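Local coordinates for choline binding protein PCPA (Streptococcus pneumoniae, PDB 4CP6) that is a pneumococcal vaccine antigen of the choline-binding protein family, probably anchored to choline of the pneumococcal cell wall, with a leucine-rich repeat region, at residues V28-V31 with G36-Q39; V47-G52 with K56-P61; G229-K234 with Q238-P243; D381-A384 with K390-V393. All blocks are in the same frame, centred on the assembly; numbering follows the deposited sequence.

Contact 1: V28-V31 with G36-Q39; sequences VLTV and GTVQ
One residue too many sits opposite Thr37: Leu29 and Thr30 share it across the two strands, in a classic beta bulge. Thr37 O lies between the two bulge amides. Leu29 N gives Thr37 O the shorter bond, 2.8 Å. Thr30 N reaches the same Thr37 O at 3.4 Å, and that bond is weak. The return bond, Thr37 N to Thr30 O, is 2.9 Å long.

The hydroxyls of the threonine pair also meet. Thr30 OG1 and Thr37 OG1 are hydrogen-bonded at 2.7 Å, and either could be the donor. Both oxygens sit between their own backbone N and carbonyl carbon (chi1 67° and 64°), which brings them together on one face of the hairpin. This beta hairpin joins strand 24-32 to strand 35-40 in the N-terminal part of the chain. Strand 69-76 runs parallel to 35-40 on its other side.

The opposite face carries Val28 and Val38, a non-hydrogen-bonded pair. Their methyls CG2 of Val28 and CG1 of Val38 touch at 4.0 Å, and Val38 also packs on Val73. Val31 faces Gly36 further along, with the CA atoms of Val31 and Gly36 4.0 Å apart.

The bulge turns the Leu29 side chain toward the partner strand. It crosses Gln39 at about a right angle, and Leu29 CD2 comes to 3.5 Å from Gln39 OE1. The amide nitrogen NE2 of Gln39 is hydrogen-bonded to Gly41 O.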
# COMPACT_ATOMS: atom_id res chain seq x y z
N VAL A 28 -32.46 5.73 -12.69
CA VAL A 28 -33.38 5.12 -11.75
C VAL A 28 -32.85 3.78 -11.29
O VAL A 28 -32.52 2.91 -12.11
CB VAL A 28 -34.81 5.00 -12.36
CG1 VAL A 28 -35.76 4.33 -11.37
CG2 VAL A 28 -35.34 6.38 -12.79
N LEU A 29 -32.75 3.65 -9.97
CA LEU A 29 -32.30 2.43 -9.31
C LEU A 29 -33.48 1.58 -8.87
O LEU A 29 -33.45 0.35 -9.04
CB LEU A 29 -31.38 2.76 -8.12
CG LEU A 29 -30.11 3.52 -8.41
CD1 LEU A 29 -29.43 3.87 -7.11
CD2 LEU A 29 -29.15 2.72 -9.30
N THR A 30 -34.48 2.22 -8.26
CA THR A 30 -35.72 1.56 -7.82
C THR A 30 -36.90 2.52 -8.06
O THR A 30 -36.73 3.75 -8.10
CB THR A 30 -35.72 1.23 -6.32
OG1 THR A 30 -35.72 2.45 -5.58
CG2 THR A 30 -34.54 0.31 -5.89
N VAL A 31 -38.11 1.94 -8.19
CA VAL A 31 -39.34 2.71 -8.34
C VAL A 31 -40.51 1.82 -7.95
O VAL A 31 -40.57 0.66 -8.37
CB VAL A 31 -39.53 3.37 -9.74
CG1 VAL A 31 -39.77 2.34 -10.85
CG2 VAL A 31 -40.64 4.43 -9.72
N GLY A 36 -39.25 6.58 -5.61
CA GLY A 36 -38.12 5.86 -6.19
C GLY A 36 -36.78 6.40 -5.75
O GLY A 36 -36.71 7.30 -4.91
N THR A 37 -35.72 5.77 -6.24
CA THR A 37 -34.35 6.19 -5.93
C THR A 37 -33.58 6.29 -7.20
O THR A 37 -33.85 5.52 -8.15
CB THR A 37 -33.66 5.22 -4.95
OG1 THR A 37 -33.50 3.94 -5.55
CG2 THR A 37 -34.41 5.09 -3.65
N VAL A 38 -32.61 7.22 -7.23
CA VAL A 38 -31.72 7.38 -8.36
C VAL A 38 -30.25 7.47 -7.93
O VAL A 38 -29.96 7.86 -6.79
CB VAL A 38 -32.03 8.66 -9.22
CG1 VAL A 38 -33.32 8.52 -10.01
CG2 VAL A 38 -32.02 9.94 -8.39
N GLN A 39 -29.35 7.14 -8.85
CA GLN A 39 -27.94 7.48 -8.74
C GLN A 39 -27.77 8.79 -9.52
O GLN A 39 -28.46 9.02 -10.54
CB GLN A 39 -27.00 6.41 -9.30
CG GLN A 39 -27.19 6.15 -10.80
CD GLN A 39 -26.30 5.03 -11.28
OE1 GLN A 39 -26.16 4.00 -10.63
NE2 GLN A 39 -25.72 5.22 -12.45

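Contact 2: V47-G52 with K56-P61; sequences VEFEAG and KPFTIP
Segments 47-52 and 56-61 approach each other without pairing their backbones. The CA atoms of Phe49 and Phe58 are 9.7 Å apart, and those of Gly52 and Lys56 are 7.9 Å apart. Segment 47-52 is mostly loop, with Ala51 and Gly52 in a 3-10 turn. Segment 56-61 carries the short strand 57-59, an outermost strand of a parallel sheet whose next member is strand 97-100. Side chains therefore bridge most of the gap.

The main contact is a T-shaped stack of Phe49 on Phe58. Phe49 points its edge at the face of Phe58, with the ring planes at 84°. Atom CE1 of Phe49 lies over the centre of the Phe58 ring, 3.6 Å above its plane. All six ring carbons of Phe58 are thus almost equally far from it; the shortest such distance is 3.8 Å, from Phe49 CE1 to Phe58 CG. The Phe58 ring reaches this place because its CG is anti to the backbone N (chi1 173°). Val47 CG1 lies against one face of the Phe49 ring, toward the rim. Tyr94 makes a second edge-to-face pair with Phe49, and Pro95 touches both phenylalanines.

Lys56 makes the polar link near the end of the loop. Lys56 NZ gives a 2.9 Å hydrogen bond to Gly52 O. The lysine chain runs extended and bends at its last torsion, and NZ is tilted 34° from the carbonyl plane. The loop is thus held by two unlike ties, an aromatic one with Phe49 buried and an ammonium-to-carbonyl bond between exposed residues.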
# COMPACT_ATOMS: atom_id res chain seq x y z
N VAL A 47 -20.41 14.38 -14.83
CA VAL A 47 -21.22 15.57 -14.84
C VAL A 47 -20.32 16.70 -15.37
O VAL A 47 -19.15 16.85 -14.97
CB VAL A 47 -21.70 15.92 -13.41
CG1 VAL A 47 -22.27 17.35 -13.32
CG2 VAL A 47 -22.70 14.88 -12.92
N GLU A 48 -20.87 17.48 -16.32
CA GLU A 48 -20.16 18.62 -16.88
C GLU A 48 -20.64 19.88 -16.16
O GLU A 48 -21.84 20.15 -16.13
CB GLU A 48 -20.50 18.72 -18.36
CG GLU A 48 -19.77 19.85 -19.05
CD GLU A 48 -19.92 19.75 -20.55
OE1 GLU A 48 -19.26 18.87 -21.16
OE2 GLU A 48 -20.73 20.52 -21.12
N PHE A 49 -19.70 20.66 -15.62
CA PHE A 49 -19.99 21.88 -14.89
C PHE A 49 -19.94 23.08 -15.81
O PHE A 49 -19.25 23.06 -16.83
CB PHE A 49 -19.00 22.05 -13.72
CG PHE A 49 -19.17 20.99 -12.65
CD1 PHE A 49 -20.15 21.13 -11.67
CD2 PHE A 49 -18.41 19.84 -12.66
CE1 PHE A 49 -20.33 20.15 -10.69
CE2 PHE A 49 -18.59 18.85 -11.69
CZ PHE A 49 -19.54 19.02 -10.70
N GLU A 50 -20.66 24.14 -15.44
CA GLU A 50 -20.69 25.41 -16.14
C GLU A 50 -19.42 26.18 -15.82
O GLU A 50 -18.83 25.99 -14.76
CB GLU A 50 -21.90 26.22 -15.66
CG GLU A 50 -23.23 25.50 -15.89
CD GLU A 50 -24.41 25.97 -15.06
OE1 GLU A 50 -24.29 26.99 -14.35
OE2 GLU A 50 -25.48 25.31 -15.14
N ALA A 51 -19.01 27.11 -16.71
CA ALA A 51 -17.83 27.94 -16.46
C ALA A 51 -17.91 28.62 -15.11
O ALA A 51 -16.92 28.64 -14.38
CB ALA A 51 -17.68 28.98 -17.56
N GLY A 52 -19.08 29.17 -14.77
CA GLY A 52 -19.29 29.89 -13.52
C GLY A 52 -19.16 29.05 -12.27
O GLY A 52 -18.97 29.60 -11.19
N LYS A 56 -15.65 26.94 -7.47
CA LYS A 56 -16.63 27.41 -6.49
C LYS A 56 -17.29 26.19 -5.83
O LYS A 56 -17.26 25.10 -6.41
CB LYS A 56 -17.69 28.29 -7.17
CG LYS A 56 -17.12 29.60 -7.71
CD LYS A 56 -18.19 30.62 -8.05
CE LYS A 56 -17.56 31.82 -8.72
NZ LYS A 56 -17.02 31.49 -10.07
N PRO A 57 -17.87 26.33 -4.62
CA PRO A 57 -18.50 25.18 -3.96
C PRO A 57 -19.72 24.66 -4.71
O PRO A 57 -20.47 25.43 -5.33
CB PRO A 57 -18.91 25.74 -2.59
CG PRO A 57 -18.01 26.91 -2.38
CD PRO A 57 -17.94 27.53 -3.75
N PHE A 58 -19.92 23.34 -4.65
CA PHE A 58 -21.05 22.71 -5.30
C PHE A 58 -21.70 21.73 -4.33
O PHE A 58 -20.98 21.06 -3.57
CB PHE A 58 -20.57 21.95 -6.55
CG PHE A 58 -21.64 21.11 -7.22
CD1 PHE A 58 -22.61 21.71 -8.03
CD2 PHE A 58 -21.65 19.72 -7.09
CE1 PHE A 58 -23.58 20.94 -8.66
CE2 PHE A 58 -22.64 18.95 -7.72
CZ PHE A 58 -23.58 19.57 -8.52
N THR A 59 -23.02 21.62 -4.36
CA THR A 59 -23.77 20.67 -3.55
C THR A 59 -24.47 19.66 -4.45
O THR A 59 -25.19 20.03 -5.38
CB THR A 59 -24.78 21.39 -2.62
OG1 THR A 59 -24.03 22.24 -1.76
CG2 THR A 59 -25.59 20.41 -1.75
N ILE A 60 -24.25 18.37 -4.19
CA ILE A 60 -24.92 17.34 -4.95
C ILE A 60 -26.40 17.38 -4.61
O ILE A 60 -26.77 17.35 -3.43
CB ILE A 60 -24.36 15.93 -4.63
CG1 ILE A 60 -22.90 15.85 -5.04
CG2 ILE A 60 -25.18 14.83 -5.33
CD1 ILE A 60 -22.17 14.51 -4.52
N PRO A 61 -27.29 17.43 -5.64
CA PRO A 61 -28.72 17.40 -5.33
C PRO A 61 -29.16 16.14 -4.57
O PRO A 61 -28.52 15.09 -4.67
CB PRO A 61 -29.37 17.53 -6.72
CG PRO A 61 -28.32 18.21 -7.56
CD PRO A 61 -27.05 17.56 -7.09

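Contact 3: G229-K234 with Q238-P243; sequences GVLFSK and QLIYYP
The ring of Phe232 packs against Leu239, with Phe232 CE2 3.7 Å from Leu239 CG. The leucine comes at the ring obliquely. Tyr242 meets Val230 in the same oblique way, through Tyr242 CD2 and Val230 CG2 at 3.6 Å. On one face of the Tyr241 ring, toward the rim, lies Pro243 N. Phe206 stacks on Tyr241, Phe265 stacks on Tyr242, and Lys236 makes a cation-pi contact with Phe232.

These residues belong to a beta hairpin of strands 230-233 and 238-241. In its mixed sheet, strand 224-227 is antiparallel to 230-233, and strand 259-260 runs parallel to 238-241. The second strand bulges at Ile240 and Tyr241, two residues set against Leu231 alone. Leu231 O accepts from both amides, from Ile240 N at 2.8 Å and from Tyr241 N at 3.1 Å. Leu231 N answers with a 2.9 Å bond to Tyr241 O. The bulge turns Ile240 toward the other strand. Ile240 CG2 lies 3.9 Å from Leu231 CD2.

At the turn end, Ser233 N bonds Gln238 O at 3.0 Å. Ser233 OG sits between its own N and carbonyl carbon (chi1 55°) and accepts from Gln238 N at 3.1 Å. Ser233 OG bonds Asp235 OD1 as well, so the serine ties the turn together, while the bulge lets one carbonyl, Leu231 O, take two amides.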
# COMPACT_ATOMS: atom_id res chain seq x y z
N GLY A 229 3.57 4.34 17.43
CA GLY A 229 3.14 4.72 16.10
C GLY A 229 3.25 3.63 15.05
O GLY A 229 2.87 3.88 13.90
N VAL A 230 3.70 2.44 15.44
CA VAL A 230 3.84 1.26 14.56
C VAL A 230 2.58 0.42 14.65
O VAL A 230 2.13 0.11 15.76
CB VAL A 230 5.09 0.42 14.93
CG1 VAL A 230 5.28 -0.74 13.96
CG2 VAL A 230 6.34 1.31 14.93
N LEU A 231 2.00 0.07 13.50
CA LEU A 231 0.77 -0.70 13.45
C LEU A 231 1.02 -2.20 13.45
O LEU A 231 1.76 -2.70 12.60
CB LEU A 231 -0.03 -0.28 12.21
CG LEU A 231 -1.35 -1.00 11.95
CD1 LEU A 231 -2.40 -0.64 13.00
CD2 LEU A 231 -1.87 -0.60 10.57
N PHE A 232 0.37 -2.92 14.38
CA PHE A 232 0.43 -4.35 14.54
C PHE A 232 -0.97 -4.93 14.59
O PHE A 232 -1.94 -4.21 14.90
CB PHE A 232 1.06 -4.69 15.90
CG PHE A 232 2.54 -4.45 16.05
CD1 PHE A 232 3.03 -3.20 16.39
CD2 PHE A 232 3.45 -5.47 15.81
CE1 PHE A 232 4.40 -2.98 16.55
CE2 PHE A 232 4.82 -5.26 15.96
CZ PHE A 232 5.28 -4.01 16.31
N SER A 233 -1.07 -6.23 14.44
CA SER A 233 -2.28 -6.95 14.84
C SER A 233 -2.33 -6.85 16.39
O SER A 233 -1.30 -6.67 17.04
CB SER A 233 -2.21 -8.41 14.44
OG SER A 233 -1.06 -9.07 14.95
N LYS A 234 -3.54 -6.93 16.98
CA LYS A 234 -3.67 -6.81 18.43
C LYS A 234 -2.72 -7.76 19.20
O LYS A 234 -2.12 -7.36 20.20
CB LYS A 234 -5.14 -7.07 18.79
CG LYS A 234 -5.45 -6.92 20.27
CD LYS A 234 -5.61 -5.50 20.67
CE LYS A 234 -6.11 -5.43 22.09
NZ LYS A 234 -6.29 -4.02 22.52
N GLN A 238 1.72 -9.85 13.86
CA GLN A 238 1.93 -9.25 12.54
C GLN A 238 2.34 -7.83 12.71
O GLN A 238 1.58 -7.04 13.30
CB GLN A 238 0.64 -9.33 11.67
CG GLN A 238 0.05 -10.75 11.55
CD GLN A 238 -1.27 -10.82 10.85
OE1 GLN A 238 -2.32 -11.03 11.47
NE2 GLN A 238 -1.24 -10.73 9.53
N LEU A 239 3.52 -7.44 12.20
CA LEU A 239 3.91 -6.05 12.15
C LEU A 239 3.39 -5.61 10.78
O LEU A 239 3.89 -6.05 9.73
CB LEU A 239 5.43 -5.86 12.32
CG LEU A 239 5.87 -4.42 12.52
CD1 LEU A 239 7.30 -4.38 13.12
CD2 LEU A 239 5.79 -3.58 11.21
N ILE A 240 2.32 -4.79 10.80
CA ILE A 240 1.64 -4.43 9.57
C ILE A 240 2.32 -3.24 8.89
O ILE A 240 2.54 -3.28 7.68
CB ILE A 240 0.14 -4.16 9.85
CG1 ILE A 240 -0.52 -5.43 10.42
CG2 ILE A 240 -0.61 -3.70 8.56
CD1 ILE A 240 -1.94 -5.20 10.97
N TYR A 241 2.58 -2.16 9.64
CA TYR A 241 3.16 -0.98 9.01
C TYR A 241 3.99 -0.18 9.96
O TYR A 241 3.50 0.23 11.02
CB TYR A 241 2.08 -0.11 8.36
CG TYR A 241 2.69 1.04 7.57
CD1 TYR A 241 3.56 0.79 6.50
CD2 TYR A 241 2.46 2.37 7.93
CE1 TYR A 241 4.16 1.84 5.80
CE2 TYR A 241 3.01 3.42 7.21
CZ TYR A 241 3.88 3.15 6.16
OH TYR A 241 4.49 4.19 5.49
N TYR A 242 5.26 0.09 9.55
CA TYR A 242 6.17 0.94 10.29
C TYR A 242 6.18 2.27 9.52
O TYR A 242 6.64 2.32 8.37
CB TYR A 242 7.55 0.30 10.29
CG TYR A 242 8.52 1.03 11.20
CD1 TYR A 242 9.20 2.16 10.76
CD2 TYR A 242 8.83 0.52 12.46
CE1 TYR A 242 10.14 2.80 11.58
CE2 TYR A 242 9.77 1.15 13.27
CZ TYR A 242 10.40 2.29 12.84
OH TYR A 242 11.36 2.88 13.64
N PRO A 243 5.67 3.37 10.11
CA PRO A 243 5.59 4.63 9.34
C PRO A 243 6.90 5.08 8.73
O PRO A 243 7.90 5.08 9.44
CB PRO A 243 5.03 5.64 10.34
CG PRO A 243 4.21 4.77 11.28
CD PRO A 243 5.05 3.50 11.43

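Contact 4: D381-A384 with K390-V393; sequences DTFA and KFYV
Phe383 and Phe391 meet in a T-shaped stack within the C-terminal part of the leucine-rich repeat fold. The edge of Phe391 is directed at the face of Phe383. The planes stand at 77° and the ring centroids of Phe383 and Phe391 are 5.2 Å apart. The two side chains come from opposite directions. Phe391 CZ lies over the centre of the Phe383 ring, 4.0 Å above its plane. No hydrogen bond crosses this contact. It spans a wide backbone gap, with the CA atoms of Phe383 and Phe391 11.8 Å apart.

Both rings are buried. The opposite face of Phe383 is covered near its rim by Thr382 CG2, 3.6 Å above the plane. Both phenylalanines also touch Ile367 of the neighbouring strand 366-369 and Leu402 of helix 396-405. Phe391 further packs on Ile412 of strand 412-414. Strand 390-393 lies between those two strands in a parallel sheet, and Phe391 links it to the loop that carries Phe383.

Further out, the loop is tied to residues 352-354 and to Lys379. Asp381 OD1 is hydrogen-bonded to Ser354 OG. Thr382 OG1 accepts from Lys379 N and has the carbonyl oxygens of Leu352 and Pro353 to share its single proton. This network helps position the threonine whose methyl backs the ring. The shortest approach is from Phe383 CZ to Phe391 CE2, 3.8 Å.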
# COMPACT_ATOMS: atom_id res chain seq x y z
N ASP A 381 20.75 -18.18 -13.82
CA ASP A 381 20.27 -16.83 -13.53
C ASP A 381 20.12 -16.57 -12.04
O ASP A 381 19.46 -15.60 -11.66
CB ASP A 381 18.98 -16.50 -14.31
CG ASP A 381 17.86 -17.46 -14.04
OD1 ASP A 381 18.02 -18.34 -13.18
OD2 ASP A 381 16.79 -17.30 -14.66
N THR A 382 20.73 -17.40 -11.17
CA THR A 382 20.70 -17.12 -9.73
C THR A 382 21.40 -15.77 -9.47
O THR A 382 20.87 -14.92 -8.74
CB THR A 382 21.41 -18.25 -8.99
OG1 THR A 382 20.61 -19.43 -9.07
CG2 THR A 382 21.67 -17.92 -7.52
N PHE A 383 22.59 -15.61 -10.04
CA PHE A 383 23.40 -14.41 -9.85
C PHE A 383 23.52 -13.61 -11.12
O PHE A 383 23.77 -14.17 -12.21
CB PHE A 383 24.83 -14.82 -9.42
CG PHE A 383 24.88 -15.48 -8.07
CD1 PHE A 383 24.72 -14.74 -6.91
CD2 PHE A 383 25.12 -16.85 -7.95
CE1 PHE A 383 24.75 -15.36 -5.65
CE2 PHE A 383 25.20 -17.46 -6.69
CZ PHE A 383 25.02 -16.70 -5.55
N ALA A 384 23.42 -12.29 -11.00
CA ALA A 384 23.73 -11.35 -12.06
C ALA A 384 24.52 -10.28 -11.32
O ALA A 384 23.96 -9.28 -10.82
CB ALA A 384 22.48 -10.78 -12.71
N LYS A 390 34.05 -11.83 -4.97
CA LYS A 390 34.74 -13.05 -4.61
C LYS A 390 33.80 -13.99 -3.90
O LYS A 390 33.02 -13.55 -3.03
CB LYS A 390 35.90 -12.76 -3.65
CG LYS A 390 36.72 -11.54 -3.95
CD LYS A 390 37.53 -11.17 -2.74
CE LYS A 390 37.72 -9.69 -2.73
NZ LYS A 390 38.86 -9.25 -3.57
N PHE A 391 33.88 -15.28 -4.22
CA PHE A 391 33.11 -16.28 -3.49
C PHE A 391 34.00 -17.05 -2.56
O PHE A 391 35.14 -17.41 -2.94
CB PHE A 391 32.44 -17.27 -4.43
CG PHE A 391 31.21 -16.76 -5.14
CD1 PHE A 391 31.32 -16.10 -6.36
CD2 PHE A 391 29.94 -17.00 -4.62
CE1 PHE A 391 30.18 -15.66 -7.04
CE2 PHE A 391 28.80 -16.55 -5.30
CZ PHE A 391 28.92 -15.88 -6.50
N TYR A 392 33.46 -17.43 -1.39
CA TYR A 392 34.14 -18.26 -0.39
C TYR A 392 33.22 -19.46 -0.21
O TYR A 392 32.03 -19.29 0.16
CB TYR A 392 34.40 -17.48 0.92
CG TYR A 392 35.27 -16.25 0.77
CD1 TYR A 392 34.74 -15.05 0.31
CD2 TYR A 392 36.64 -16.30 1.05
CE1 TYR A 392 35.55 -13.92 0.14
CE2 TYR A 392 37.45 -15.17 0.89
CZ TYR A 392 36.90 -13.98 0.43
OH TYR A 392 37.68 -12.84 0.28
N VAL A 393 33.71 -20.66 -0.52
CA VAL A 393 32.88 -21.88 -0.49
C VAL A 393 33.57 -22.98 0.33
O VAL A 393 34.75 -22.85 0.65
CB VAL A 393 32.51 -22.38 -1.91
CG1 VAL A 393 31.77 -21.30 -2.70
CG2 VAL A 393 33.74 -22.86 -2.68

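The four contacts follow one another in series along an elongated chain. Contacts 1 and 2 are neighbours near the N-terminal end, with centres 22 Å apart and nearest atoms about 7 Å apart. Segment 47-52 lies in the loop from strand 35-40 to strand 57-59. Contact 3 lies nearer the middle, its centre 13 Å from the centre of the chain and 43 Å from that of contact 1. Contact 4 is near the C-terminal end, 35 Å from contact 3 between centres. Contacts 1 and 4 lie 65 Å apart between centres, on opposite sides of the chain's centre. Contacts 1 and 3 are bulged hairpins; contacts 2 and 4 rest on T-shaped phenylalanine pairs.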